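Glycosyl hydrolase family 88 (Pedobacter heparinus, PDB 3WIW) hydrolyses unsaturated oligosaccharides derived from heparin, probably releasing the unsaturated uronic acid residue at their non-reducing end. Local coordinates at residues Leu43-Gln48 with Asn352-Leu357; Asn55-Asn60 with Thr64-Pro69; Thr75-Gly80 with Ala377-Leu382; Glu97-Thr102 with Lys135-Pro140. One frame throughout, in Å; residues are numbered along the deposited sequence.

Contact 1: residues Leu43-Gln48 with Asn352-Leu357; sequences LTRAAQ and NQFFIL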
loop_
_atom_site.group_PDB
_atom_site.type_symbol
_atom_site.label_atom_id
_atom_site.label_comp_id
_atom_site.label_asym_id
_atom_site.label_seq_id
_atom_site.Cartn_x
_atom_site.Cartn_y
_atom_site.Cartn_z
ATOM N N LEU A 43 -0.903 -17.505 7.097
ATOM C CA LEU A 43 -0.149 -16.674 8.017
ATOM C C LEU A 43 0.411 -17.498 9.163
ATOM O O LEU A 43 1.534 -17.260 9.608
ATOM C CB LEU A 43 -1.032 -15.557 8.571
ATOM C CG LEU A 43 -1.384 -14.470 7.560
ATOM C CD1 LEU A 43 -2.390 -13.495 8.177
ATOM C CD2 LEU A 43 -0.130 -13.734 7.035
ATOM N N THR A 44 -0.366 -18.460 9.653
ATOM C CA THR A 44 0.098 -19.324 10.732
ATOM C C THR A 44 1.348 -20.088 10.296
ATOM O O THR A 44 2.357 -20.119 11.014
ATOM C CB THR A 44 -1.000 -20.306 11.162
ATOM O OG1 THR A 44 -2.132 -19.563 11.621
ATOM C CG2 THR A 44 -0.519 -21.259 12.260
ATOM N N ARG A 45 1.298 -20.670 9.104
ATOM C CA ARG A 45 2.433 -21.417 8.587
ATOM C C ARG A 45 3.611 -20.487 8.270
ATOM O O ARG A 45 4.764 -20.837 8.534
ATOM C CB ARG A 45 2.031 -22.176 7.319
ATOM C CG ARG A 45 0.933 -23.223 7.491
ATOM C CD ARG A 45 1.372 -24.408 8.313
ATOM N NE ARG A 45 2.580 -25.099 7.841
ATOM C CZ ARG A 45 2.637 -26.024 6.879
ATOM N NH1 ARG A 45 1.561 -26.389 6.186
ATOM N NH2 ARG A 45 3.804 -26.588 6.590
ATOM N N ALA A 46 3.338 -19.324 7.674
ATOM C CA ALA A 46 4.406 -18.369 7.375
ATOM C C ALA A 46 5.168 -17.965 8.641
ATOM O O ALA A 46 6.406 -17.951 8.664
ATOM C CB ALA A 46 3.841 -17.145 6.688
ATOM N N ALA A 47 4.432 -17.637 9.698
ATOM C CA ALA A 47 5.076 -17.162 10.930
ATOM C C ALA A 47 5.883 -18.272 11.626
ATOM O O ALA A 47 6.824 -17.993 12.352
ATOM C CB ALA A 47 4.041 -16.562 11.862
ATOM N N GLN A 48 5.499 -19.532 11.401
ATOM C CA GLN A 48 6.218 -20.704 11.907
ATOM C C GLN A 48 7.484 -20.964 11.097
ATOM O O GLN A 48 8.451 -21.534 11.597
ATOM C CB GLN A 48 5.321 -21.945 11.824
ATOM C CG GLN A 48 4.184 -21.960 12.850
ATOM C CD GLN A 48 3.102 -22.987 12.558
ATOM O OE1 GLN A 48 3.053 -23.595 11.478
ATOM N NE2 GLN A 48 2.213 -23.174 13.519
ATOM N N ASN A 352 2.093 -21.908 -2.385
ATOM C CA ASN A 352 2.484 -20.527 -2.689
ATOM C C ASN A 352 3.493 -19.957 -1.673
ATOM O O ASN A 352 3.536 -18.747 -1.449
ATOM C CB ASN A 352 1.213 -19.649 -2.742
ATOM C CG ASN A 352 1.375 -18.363 -3.541
ATOM O OD1 ASN A 352 2.066 -18.327 -4.556
ATOM N ND2 ASN A 352 0.712 -17.298 -3.087
ATOM N N GLN A 353 4.303 -20.828 -1.062
ATOM C CA GLN A 353 5.247 -20.411 -0.033
ATOM C C GLN A 353 4.570 -19.629 1.104
ATOM O O GLN A 353 5.186 -18.783 1.768
ATOM C CB GLN A 353 6.436 -19.656 -0.648
ATOM C CG GLN A 353 7.248 -20.511 -1.648
ATOM C CD GLN A 353 8.159 -21.543 -0.955
ATOM O OE1 GLN A 353 7.863 -22.020 0.133
ATOM N NE2 GLN A 353 9.293 -21.846 -1.579
ATOM N N PHE A 354 3.303 -19.968 1.344
ATOM C CA PHE A 354 2.467 -19.400 2.403
ATOM C C PHE A 354 2.042 -17.947 2.178
ATOM O O PHE A 354 1.445 -17.332 3.073
ATOM C CB PHE A 354 3.096 -19.572 3.794
ATOM C CG PHE A 354 3.536 -20.979 4.089
ATOM C CD1 PHE A 354 2.676 -22.058 3.885
ATOM C CD2 PHE A 354 4.826 -21.236 4.554
ATOM C CE1 PHE A 354 3.103 -23.354 4.155
ATOM C CE2 PHE A 354 5.249 -22.525 4.830
ATOM C CZ PHE A 354 4.387 -23.581 4.623
ATOM N N PHE A 355 2.314 -17.399 0.994
ATOM C CA PHE A 355 1.695 -16.139 0.626
ATOM C C PHE A 355 0.213 -16.350 0.345
ATOM O O PHE A 355 -0.206 -17.430 -0.071
ATOM C CB PHE A 355 2.350 -15.541 -0.607
ATOM C CG PHE A 355 3.748 -15.054 -0.379
ATOM C CD1 PHE A 355 3.978 -13.795 0.157
ATOM C CD2 PHE A 355 4.844 -15.846 -0.701
ATOM C CE1 PHE A 355 5.283 -13.317 0.363
ATOM C CE2 PHE A 355 6.142 -15.386 -0.509
ATOM C CZ PHE A 355 6.372 -14.118 0.028
ATOM N N ILE A 356 -0.571 -15.301 0.512
ATOM C CA ILE A 356 -2.023 -15.405 0.397
ATOM C C ILE A 356 -2.500 -15.277 -1.064
ATOM O O ILE A 356 -3.265 -16.100 -1.529
ATOM C CB ILE A 356 -2.700 -14.359 1.292
ATOM C CG1 ILE A 356 -2.350 -14.625 2.776
ATOM C CG2 ILE A 356 -4.204 -14.360 1.081
ATOM C CD1 ILE A 356 -2.712 -13.515 3.737
ATOM N N LEU A 357 -2.045 -14.253 -1.786
ATOM C CA LEU A 357 -2.420 -14.030 -3.181
ATOM C C LEU A 357 -1.301 -14.388 -4.153
ATOM O O LEU A 357 -0.119 -14.459 -3.787
ATOM C CB LEU A 357 -2.778 -12.568 -3.405
ATOM C CG LEU A 357 -4.018 -12.034 -2.698
ATOM C CD1 LEU A 357 -4.259 -10.586 -3.127
ATOM C CD2 LEU A 357 -5.233 -12.886 -2.992
#

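Contact 2: residues Asn55-Asn60 with Thr64-Pro69; sequences NPRSVN and TVRLAP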
loop_
_atom_site.group_PDB
_atom_site.type_symbol
_atom_site.label_atom_id
_atom_site.label_comp_id
_atom_site.label_asym_id
_atom_site.label_seq_id
_atom_site.Cartn_x
_atom_site.Cartn_y
_atom_site.Cartn_z
ATOM N N ASN A 55 11.839 -10.994 6.520
ATOM C CA ASN A 55 10.442 -11.207 6.190
ATOM C C ASN A 55 10.227 -11.735 4.785
ATOM O O ASN A 55 10.975 -11.400 3.870
ATOM C CB ASN A 55 9.688 -9.902 6.396
ATOM C CG ASN A 55 9.702 -9.487 7.838
ATOM O OD1 ASN A 55 9.138 -10.186 8.682
ATOM N ND2 ASN A 55 10.410 -8.412 8.150
ATOM N N PRO A 56 9.202 -12.571 4.594
ATOM C CA PRO A 56 8.944 -13.063 3.232
ATOM C C PRO A 56 8.483 -11.928 2.326
ATOM O O PRO A 56 7.596 -11.159 2.707
ATOM C CB PRO A 56 7.832 -14.089 3.456
ATOM C CG PRO A 56 7.119 -13.617 4.665
ATOM C CD PRO A 56 8.189 -13.040 5.560
ATOM N N ARG A 57 9.094 -11.825 1.142
ATOM C CA ARG A 57 8.757 -10.773 0.193
ATOM C C ARG A 57 8.071 -11.271 -1.082
ATOM O O ARG A 57 7.016 -10.782 -1.446
ATOM C CB ARG A 57 10.002 -9.965 -0.181
ATOM C CG ARG A 57 9.748 -8.928 -1.269
ATOM C CD ARG A 57 10.956 -8.010 -1.496
ATOM N NE ARG A 57 10.864 -7.331 -2.778
ATOM C CZ ARG A 57 11.460 -6.193 -3.112
ATOM N NH1 ARG A 57 12.151 -5.496 -2.197
ATOM N NH2 ARG A 57 11.319 -5.723 -4.356
ATOM N N SER A 58 8.692 -12.213 -1.783
ATOM C CA SER A 58 8.159 -12.683 -3.051
ATOM C C SER A 58 8.741 -14.058 -3.339
ATOM O O SER A 58 9.553 -14.574 -2.563
ATOM C CB SER A 58 8.468 -11.705 -4.194
ATOM O OG SER A 58 9.867 -11.518 -4.347
ATOM N N VAL A 59 8.329 -14.664 -4.452
ATOM C CA VAL A 59 8.837 -15.972 -4.828
ATOM C C VAL A 59 9.664 -15.822 -6.104
ATOM O O VAL A 59 9.185 -15.306 -7.112
ATOM C CB VAL A 59 7.687 -16.970 -5.006
ATOM C CG1 VAL A 59 8.217 -18.333 -5.495
ATOM C CG2 VAL A 59 6.931 -17.144 -3.693
ATOM N N ASN A 60 10.922 -16.244 -6.037
ATOM C CA ASN A 60 11.840 -16.182 -7.171
ATOM C C ASN A 60 11.435 -17.139 -8.282
ATOM O O ASN A 60 10.715 -18.109 -8.021
ATOM C CB ASN A 60 13.232 -16.560 -6.685
ATOM C CG ASN A 60 13.789 -15.552 -5.702
ATOM O OD1 ASN A 60 13.625 -14.334 -5.882
ATOM N ND2 ASN A 60 14.424 -16.042 -4.640
ATOM N N THR A 64 12.265 -20.451 -4.884
ATOM C CA THR A 64 12.732 -20.051 -3.549
ATOM C C THR A 64 12.140 -18.699 -3.125
ATOM O O THR A 64 11.631 -17.932 -3.950
ATOM C CB THR A 64 14.272 -19.979 -3.481
ATOM O OG1 THR A 64 14.737 -18.996 -4.416
ATOM C CG2 THR A 64 14.918 -21.338 -3.781
ATOM N N VAL A 65 12.215 -18.391 -1.839
ATOM C CA VAL A 65 11.591 -17.177 -1.332
ATOM C C VAL A 65 12.608 -16.046 -1.206
ATOM O O VAL A 65 13.687 -16.223 -0.618
ATOM C CB VAL A 65 10.928 -17.426 0.027
ATOM C CG1 VAL A 65 10.312 -16.141 0.549
ATOM C CG2 VAL A 65 9.874 -18.508 -0.092
ATOM N N ARG A 66 12.288 -14.901 -1.798
ATOM C CA ARG A 66 13.069 -13.682 -1.588
ATOM C C ARG A 66 12.671 -13.092 -0.253
ATOM O O ARG A 66 11.485 -12.896 0.013
ATOM C CB ARG A 66 12.810 -12.667 -2.697
ATOM C CG ARG A 66 13.531 -11.359 -2.487
ATOM C CD ARG A 66 13.392 -10.442 -3.687
ATOM N NE ARG A 66 14.002 -9.144 -3.415
ATOM C CZ ARG A 66 14.131 -8.176 -4.312
ATOM N NH1 ARG A 66 14.694 -7.029 -3.972
ATOM N NH2 ARG A 66 13.718 -8.370 -5.554
ATOM N N LEU A 67 13.667 -12.809 0.582
ATOM C CA LEU A 67 13.446 -12.283 1.927
ATOM C C LEU A 67 13.769 -10.787 2.012
ATOM O O LEU A 67 14.619 -10.278 1.263
ATOM C CB LEU A 67 14.288 -13.059 2.962
ATOM C CG LEU A 67 14.066 -14.574 2.989
ATOM C CD1 LEU A 67 15.063 -15.251 3.897
ATOM C CD2 LEU A 67 12.634 -14.871 3.419
ATOM N N ALA A 68 13.092 -10.101 2.932
ATOM C CA ALA A 68 13.210 -8.661 3.118
ATOM C C ALA A 68 13.806 -8.386 4.502
ATOM O O ALA A 68 13.098 -8.415 5.510
ATOM C CB ALA A 68 11.848 -8.014 3.003
ATOM N N PRO A 69 15.113 -8.111 4.567
ATOM C CA PRO A 69 15.727 -7.676 5.833
ATOM C C PRO A 69 15.246 -6.253 6.214
ATOM O O PRO A 69 14.489 -5.622 5.474
ATOM C CB PRO A 69 17.230 -7.697 5.505
ATOM C CG PRO A 69 17.271 -7.370 4.043
ATOM C CD PRO A 69 16.065 -8.067 3.437
#

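Contact 3: residues Thr75-Gly80 with Ala377-Leu382; sequences TGFFPG and ADYYYL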
loop_
_atom_site.group_PDB
_atom_site.type_symbol
_atom_site.label_atom_id
_atom_site.label_comp_id
_atom_site.label_asym_id
_atom_site.label_seq_id
_atom_site.Cartn_x
_atom_site.Cartn_y
_atom_site.Cartn_z
ATOM N N THR A 75 9.758 -4.573 4.109
ATOM C CA THR A 75 9.958 -5.443 5.256
ATOM C C THR A 75 8.825 -5.354 6.304
ATOM O O THR A 75 8.580 -6.305 7.056
ATOM C CB THR A 75 11.339 -5.180 5.881
ATOM O OG1 THR A 75 11.688 -6.277 6.726
ATOM C CG2 THR A 75 11.357 -3.880 6.683
ATOM N N GLY A 76 8.148 -4.213 6.375
ATOM C CA GLY A 76 7.075 -4.028 7.335
ATOM C C GLY A 76 5.765 -4.690 6.971
ATOM O O GLY A 76 4.893 -4.810 7.846
ATOM N N PHE A 77 5.575 -5.105 5.710
ATOM C CA PHE A 77 4.273 -5.616 5.297
ATOM C C PHE A 77 3.872 -6.925 5.970
ATOM O O PHE A 77 2.742 -7.053 6.408
ATOM C CB PHE A 77 4.181 -5.760 3.777
ATOM C CG PHE A 77 4.165 -4.432 3.065
ATOM C CD1 PHE A 77 3.088 -3.550 3.231
ATOM C CD2 PHE A 77 5.216 -4.065 2.232
ATOM C CE1 PHE A 77 3.035 -2.334 2.554
ATOM C CE2 PHE A 77 5.191 -2.838 1.558
ATOM C CZ PHE A 77 4.105 -1.960 1.730
ATOM N N PHE A 78 4.775 -7.901 6.064
ATOM C CA PHE A 78 4.429 -9.188 6.675
ATOM C C PHE A 78 3.958 -9.048 8.140
ATOM O O PHE A 78 2.880 -9.541 8.468
ATOM C CB PHE A 78 5.553 -10.190 6.536
ATOM C CG PHE A 78 5.233 -11.526 7.126
ATOM C CD1 PHE A 78 4.232 -12.328 6.573
ATOM C CD2 PHE A 78 5.922 -11.986 8.233
ATOM C CE1 PHE A 78 3.936 -13.564 7.116
ATOM C CE2 PHE A 78 5.639 -13.220 8.790
ATOM C CZ PHE A 78 4.644 -14.022 8.234
ATOM N N PRO A 79 4.709 -8.327 9.010
ATOM C CA PRO A 79 4.138 -8.159 10.357
ATOM C C PRO A 79 2.789 -7.422 10.324
ATOM O O PRO A 79 1.889 -7.767 11.083
ATOM C CB PRO A 79 5.208 -7.380 11.128
ATOM C CG PRO A 79 6.222 -6.941 10.119
ATOM C CD PRO A 79 6.094 -7.843 8.912
ATOM N N GLY A 80 2.623 -6.452 9.433
ATOM C CA GLY A 80 1.338 -5.794 9.289
ATOM C C GLY A 80 0.227 -6.754 8.919
ATOM O O GLY A 80 -0.889 -6.675 9.445
ATOM N N ALA A 377 0.822 -7.112 -1.565
ATOM C CA ALA A 377 -0.488 -7.526 -2.097
ATOM C C ALA A 377 -1.295 -8.173 -0.980
ATOM O O ALA A 377 -2.480 -7.877 -0.803
ATOM C CB ALA A 377 -0.336 -8.468 -3.248
ATOM N N ASP A 378 -0.650 -9.022 -0.184
ATOM C CA ASP A 378 -1.360 -9.698 0.897
ATOM C C ASP A 378 -1.826 -8.699 1.967
ATOM O O ASP A 378 -2.955 -8.829 2.476
ATOM C CB ASP A 378 -0.485 -10.762 1.568
ATOM C CG ASP A 378 -0.139 -11.931 0.663
ATOM O OD1 ASP A 378 -0.646 -12.027 -0.473
ATOM O OD2 ASP A 378 0.622 -12.811 1.120
ATOM N N TYR A 379 -0.984 -7.715 2.301
ATOM C CA TYR A 379 -1.303 -6.739 3.313
ATOM C C TYR A 379 -2.546 -5.952 2.911
ATOM O O TYR A 379 -3.521 -5.864 3.684
ATOM C CB TYR A 379 -0.101 -5.822 3.463
ATOM C CG TYR A 379 -0.337 -4.680 4.418
ATOM C CD1 TYR A 379 -0.135 -4.825 5.807
ATOM C CD2 TYR A 379 -0.748 -3.416 3.943
ATOM C CE1 TYR A 379 -0.325 -3.750 6.677
ATOM C CE2 TYR A 379 -0.949 -2.340 4.817
ATOM C CZ TYR A 379 -0.729 -2.519 6.176
ATOM O OH TYR A 379 -0.890 -1.491 7.062
ATOM N N TYR A 380 -2.551 -5.399 1.695
ATOM C CA TYR A 380 -3.695 -4.588 1.269
ATOM C C TYR A 380 -4.937 -5.430 0.998
ATOM O O TYR A 380 -6.053 -4.957 1.192
ATOM C CB TYR A 380 -3.349 -3.624 0.109
ATOM C CG TYR A 380 -2.392 -2.553 0.592
ATOM C CD1 TYR A 380 -2.813 -1.536 1.466
ATOM C CD2 TYR A 380 -1.042 -2.612 0.249
ATOM C CE1 TYR A 380 -1.923 -0.573 1.959
ATOM C CE2 TYR A 380 -0.139 -1.662 0.733
ATOM C CZ TYR A 380 -0.588 -0.648 1.596
ATOM O OH TYR A 380 0.318 0.241 2.085
ATOM N N TYR A 381 -4.753 -6.692 0.612
ATOM C CA TYR A 381 -5.885 -7.588 0.482
ATOM C C TYR A 381 -6.568 -7.848 1.821
ATOM O O TYR A 381 -7.789 -7.719 1.937
ATOM C CB TYR A 381 -5.422 -8.900 -0.148
ATOM C CG TYR A 381 -6.462 -9.990 -0.195
ATOM C CD1 TYR A 381 -7.593 -9.871 -1.002
ATOM C CD2 TYR A 381 -6.296 -11.150 0.539
ATOM C CE1 TYR A 381 -8.551 -10.913 -1.080
ATOM C CE2 TYR A 381 -7.226 -12.190 0.477
ATOM C CZ TYR A 381 -8.350 -12.060 -0.331
ATOM O OH TYR A 381 -9.264 -13.090 -0.380
ATOM N N LEU A 382 -5.796 -8.169 2.863
ATOM C CA LEU A 382 -6.437 -8.362 4.163
ATOM C C LEU A 382 -7.020 -7.049 4.691
ATOM O O LEU A 382 -8.082 -7.057 5.338
ATOM C CB LEU A 382 -5.508 -9.012 5.195
ATOM C CG LEU A 382 -5.078 -10.447 4.876
ATOM C CD1 LEU A 382 -4.494 -11.071 6.123
ATOM C CD2 LEU A 382 -6.238 -11.301 4.349
#

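Contact 4: residues Glu97-Thr102 with Lys135-Pro140; sequences EAKRFT and KIYLKP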
loop_
_atom_site.group_PDB
_atom_site.type_symbol
_atom_site.label_atom_id
_atom_site.label_comp_id
_atom_site.label_asym_id
_atom_site.label_seq_id
_atom_site.Cartn_x
_atom_site.Cartn_y
_atom_site.Cartn_z
ATOM N N GLU A 97 2.590 -13.781 17.070
ATOM C CA GLU A 97 3.508 -13.768 15.941
ATOM C C GLU A 97 3.700 -12.349 15.423
ATOM O O GLU A 97 4.815 -11.950 15.086
ATOM C CB GLU A 97 3.005 -14.688 14.824
ATOM C CG GLU A 97 2.949 -16.173 15.202
ATOM C CD GLU A 97 4.302 -16.862 15.157
ATOM O OE1 GLU A 97 5.348 -16.175 15.207
ATOM O OE2 GLU A 97 4.312 -18.108 15.071
ATOM N N ALA A 98 2.621 -11.574 15.355
ATOM C CA ALA A 98 2.750 -10.197 14.887
ATOM C C ALA A 98 3.704 -9.403 15.779
ATOM O O ALA A 98 4.521 -8.660 15.269
ATOM C CB ALA A 98 1.397 -9.510 14.793
ATOM N N LYS A 99 3.642 -9.613 17.088
ATOM C CA LYS A 99 4.558 -8.947 18.019
ATOM C C LYS A 99 6.022 -9.330 17.697
ATOM O O LYS A 99 6.882 -8.457 17.560
ATOM C CB LYS A 99 4.196 -9.325 19.445
ATOM C CG LYS A 99 5.145 -8.774 20.484
ATOM C CD LYS A 99 4.700 -9.124 21.892
ATOM C CE LYS A 99 5.641 -8.491 22.881
ATOM N NZ LYS A 99 5.313 -8.839 24.286
ATOM N N ARG A 100 6.291 -10.631 17.573
ATOM C CA ARG A 100 7.646 -11.126 17.290
ATOM C C ARG A 100 8.213 -10.525 15.997
ATOM O O ARG A 100 9.353 -10.040 15.952
ATOM C CB ARG A 100 7.633 -12.656 17.092
ATOM C CG ARG A 100 7.702 -13.518 18.314
ATOM C CD ARG A 100 8.443 -14.824 17.961
ATOM N NE ARG A 100 7.887 -15.536 16.810
ATOM C CZ ARG A 100 8.605 -16.269 15.964
ATOM N NH1 ARG A 100 8.014 -16.894 14.959
ATOM N NH2 ARG A 100 9.917 -16.377 16.113
ATOM N N PHE A 101 7.421 -10.579 14.931
ATOM C CA PHE A 101 7.883 -10.082 13.631
ATOM C C PHE A 101 7.960 -8.543 13.587
ATOM O O PHE A 101 8.744 -7.981 12.827
ATOM C CB PHE A 101 7.023 -10.671 12.499
ATOM C CG PHE A 101 7.380 -12.099 12.159
ATOM C CD1 PHE A 101 6.825 -13.163 12.858
ATOM C CD2 PHE A 101 8.299 -12.372 11.153
ATOM C CE1 PHE A 101 7.183 -14.485 12.551
ATOM C CE2 PHE A 101 8.645 -13.690 10.828
ATOM C CZ PHE A 101 8.088 -14.739 11.530
ATOM N N THR A 102 7.147 -7.866 14.394
ATOM C CA THR A 102 7.231 -6.409 14.501
ATOM C C THR A 102 8.505 -5.957 15.219
ATOM O O THR A 102 9.256 -5.120 14.717
ATOM C CB THR A 102 5.973 -5.818 15.187
ATOM O OG1 THR A 102 4.835 -6.097 14.368
ATOM C CG2 THR A 102 6.077 -4.314 15.338
ATOM N N LYS A 135 2.981 0.353 24.987
ATOM C CA LYS A 135 3.971 1.407 24.866
ATOM C C LYS A 135 5.311 0.940 24.288
ATOM O O LYS A 135 6.094 1.765 23.815
ATOM C CB LYS A 135 4.149 2.116 26.214
ATOM C CG LYS A 135 2.896 2.884 26.662
ATOM C CD LYS A 135 2.494 3.977 25.653
ATOM C CE LYS A 135 1.358 4.854 26.202
ATOM N NZ LYS A 135 0.047 4.132 26.173
ATOM N N ILE A 136 5.571 -0.366 24.273
ATOM C CA ILE A 136 6.804 -0.837 23.647
ATOM C C ILE A 136 6.899 -0.388 22.181
ATOM O O ILE A 136 7.997 -0.231 21.644
ATOM C CB ILE A 136 7.001 -2.365 23.756
ATOM C CG1 ILE A 136 5.910 -3.122 22.995
ATOM C CG2 ILE A 136 7.066 -2.794 25.220
ATOM C CD1 ILE A 136 6.044 -4.631 23.113
ATOM N N TYR A 137 5.758 -0.153 21.535
ATOM C CA TYR A 137 5.770 0.230 20.126
ATOM C C TYR A 137 5.941 1.729 19.890
ATOM O O TYR A 137 6.174 2.154 18.757
ATOM C CB TYR A 137 4.490 -0.252 19.445
ATOM C CG TYR A 137 4.304 -1.762 19.518
ATOM C CD1 TYR A 137 5.196 -2.630 18.868
ATOM C CD2 TYR A 137 3.232 -2.332 20.234
ATOM C CE1 TYR A 137 5.046 -4.022 18.957
ATOM C CE2 TYR A 137 3.071 -3.722 20.320
ATOM C CZ TYR A 137 3.975 -4.560 19.667
ATOM O OH TYR A 137 3.830 -5.924 19.714
ATOM N N LEU A 138 5.842 2.542 20.938
ATOM C CA LEU A 138 5.651 3.968 20.740
ATOM C C LEU A 138 6.932 4.745 20.417
ATOM O O LEU A 138 6.942 5.558 19.484
ATOM C CB LEU A 138 4.919 4.572 21.937
ATOM C CG LEU A 138 4.394 5.991 21.702
ATOM C CD1 LEU A 138 3.395 6.014 20.556
ATOM C CD2 LEU A 138 3.765 6.524 22.968
ATOM N N LYS A 139 8.006 4.532 21.172
ATOM C CA LYS A 139 9.219 5.293 20.897
ATOM C C LYS A 139 9.789 5.057 19.477
ATOM O O LYS A 139 10.196 6.016 18.821
ATOM C CB LYS A 139 10.290 5.100 21.985
ATOM C CG LYS A 139 11.454 6.094 21.884
ATOM C CD LYS A 139 10.960 7.532 22.049
ATOM C CE LYS A 139 12.088 8.550 22.070
ATOM N NZ LYS A 139 11.574 9.897 22.449
ATOM N N PRO A 140 9.823 3.799 18.997
ATOM C CA PRO A 140 10.290 3.616 17.624
ATOM C C PRO A 140 9.414 4.381 16.622
ATOM O O PRO A 140 9.928 4.944 15.653
ATOM C CB PRO A 140 10.194 2.092 17.448
ATOM C CG PRO A 140 10.454 1.557 18.833
ATOM C CD PRO A 140 9.671 2.501 19.690
#

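Contact 1: residues Leu43-Gln48 with Asn352-Leu357
Leu43, Arg45 and Ala46, on one side of helix 30-49, meet Ile356 and Phe354 of the loop 352-357. Leu43 comes first: its branch point CG lies 4.2 Å from Ile356 CD1, a loose aliphatic touch that suits two buried, branched hydrocarbon chains. One residue past Thr44, Arg45 lays its CB over the centre of the Phe354 ring, 3.5 Å from the centroid and 14° off the ring normal, a CH-pi contact. The arginine chain then bends at chi2 and chi3, which brings the guanidinium back to the far end of the ring: Phe354 CZ sits over one face of that group, 3.6 Å from Arg45 NH2, the two planes inclined at 51°. Ala46 is small enough to let the loop come near, its CB 3.8 Å from Phe354 CB. Replacing Phe354 by an alanine would probably uncover the aliphatic part of Arg45 and leave its guanidinium without the ring atoms it packs against, freer to turn. No hydrogen bond crosses between the two segments, which are held to each other by dispersion and CH-pi attraction; Phe354 joins them by accepting both the hydrocarbon and the polar end of one arginine.

Contact 2: residues Asn55-Asn60 with Thr64-Pro69
The guanidinium groups of Arg57 and Arg66 lie flat on one another, centres 3.6 Å apart and planes only 9° from parallel, with Arg66 NH1 over the rim of one face of Arg57, 3.4 Å from Arg57 CZ. Both chains are extended, each CG opposite its own backbone nitrogen, which carries them side by side in the same direction. The charges share an anionic setting: Arg57 forms salt bridges to Glu369 and Asp72, and Arg66 makes a weak, long ion pair with Glu369. A leucine in place of Arg66 would probably strip Arg57 of its stacking partner and leave Glu369 with less positive charge nearby. The third flat group, the amide of Asn60, donates from ND2 in its own plane to Thr64 OG1, at 3.0 Å and an almost straight 177°; Thr64 OG1 also meets Asp62. Both pairs belong to one antiparallel hairpin, and the arginines stand at its classic beta bulge: Arg57 N bonds to Arg66 O at 2.9 Å, while Ser58 N reaches the same oxygen only weakly, at 3.4 Å. Ser58 OG bonds to Glu369. The side chain of Arg57 is about 9 Å from that of Asp116, the predicted nucleophile. Strand 55-59 sits against helix 77-89, where Phe78 packs on Pro56 and Asn55, and Thr75, close by in the chain, ties Asn55 ND2 to Ala68 O.

Contact 3: residues Thr75-Gly80 with Ala377-Leu382
In the alpha6/alpha6 barrel of this enzyme, an aromatic cluster of Phe77, Tyr379 and Tyr380 joins the start of helix 77-89 to helix 375-392 in the buried interior. Phe77 turns an edge to the face of Tyr379, a T-shaped pair with centroids 5.5 Å apart and planes at 62°; the atom that leads is Phe77 CD1, 3.8 Å from Tyr379 CG. The CG of Tyr379 stands opposite its backbone nitrogen (chi1 175°), which carries the ring across toward helix 77-89. Its hydroxyl is buried but hydrogen-bonded to Asn127 of helix 117-132, a reason for tyrosine at a place where the ring alone would fill the space. The neighbouring ring atom of Phe77, CE1, lies 3.7 Å from Tyr380 CE2, the two rings oblique to each other. Tyr380 in turn receives Tyr379 CD2 over the centre of one face, so all three rings are in mutual contact. The side chain of Tyr380 is about 4 Å from that of Trp250, a predicted substrate-binding residue, so the cluster probably backs part of the substrate pocket. Gly80 lets Tyr379 come close to the helix: any beta carbon there would clash with the tyrosine ring, whereas Gly80 CA itself sits 3.7 Å from Tyr379 CE1.

Contact 4: residues Glu97-Thr102 with Lys135-Pro140
Ala98 O, in helix 92-103 of the alpha6/alpha6 barrel, is gripped twice by Thr102, the residue that presses on Tyr137 in the turn leading into helix 138-150. Thr102 N gives the ordinary helical bond at 2.9 Å, and Thr102 OG1 adds a second at 2.7 Å from the opposite face of the carbonyl plane. Folding its hydroxyl back on the helix in this way suits a threonine in a buried place; OG1 is also bonded to Trp83 of helix 77-89. With OG1 so held, the methyl CG2 is opposite the backbone nitrogen (chi1 -63° for OG1) and faces the other segment, 3.8 Å from Tyr137 CE1. Tyr137 bridges the two helical regions, its ring buried and its hydroxyl directed at the extended chain of Lys99. That lysine runs across the tyrosine at about a right angle, giving it methylene groups and no hydrogen bond: Lys99 CB is 3.4 Å from Tyr137 OH, and Lys99 CG comes closer still, at 3.2 Å.

How the contacts relate
Along the chain, contact 1 opens on helix 30-49, the hairpin of contact 2 follows, and then contacts 3 and 4 open on the successive helices 77-89 and 92-103; segment 135-140 closes contact 4 before the late segments 352-357 and 377-382 return to close contacts 1 and 3. Contacts 1, 2 and 3 lie 11 to 13 Å apart, centre to centre, while contact 4 is about 15 Å from contact 3 and 20 and 21 Å from contacts 1 and 2. Asp378 joins contact 3 to contact 1 through Ile356 N and Leu357 N, and Phe78 reaches Ala46, Pro56 and Phe101, one from each other contact. Helix 375-392 and loop 352-357 thus pack beside the N-terminal elements, consistent with closure of a helical barrel.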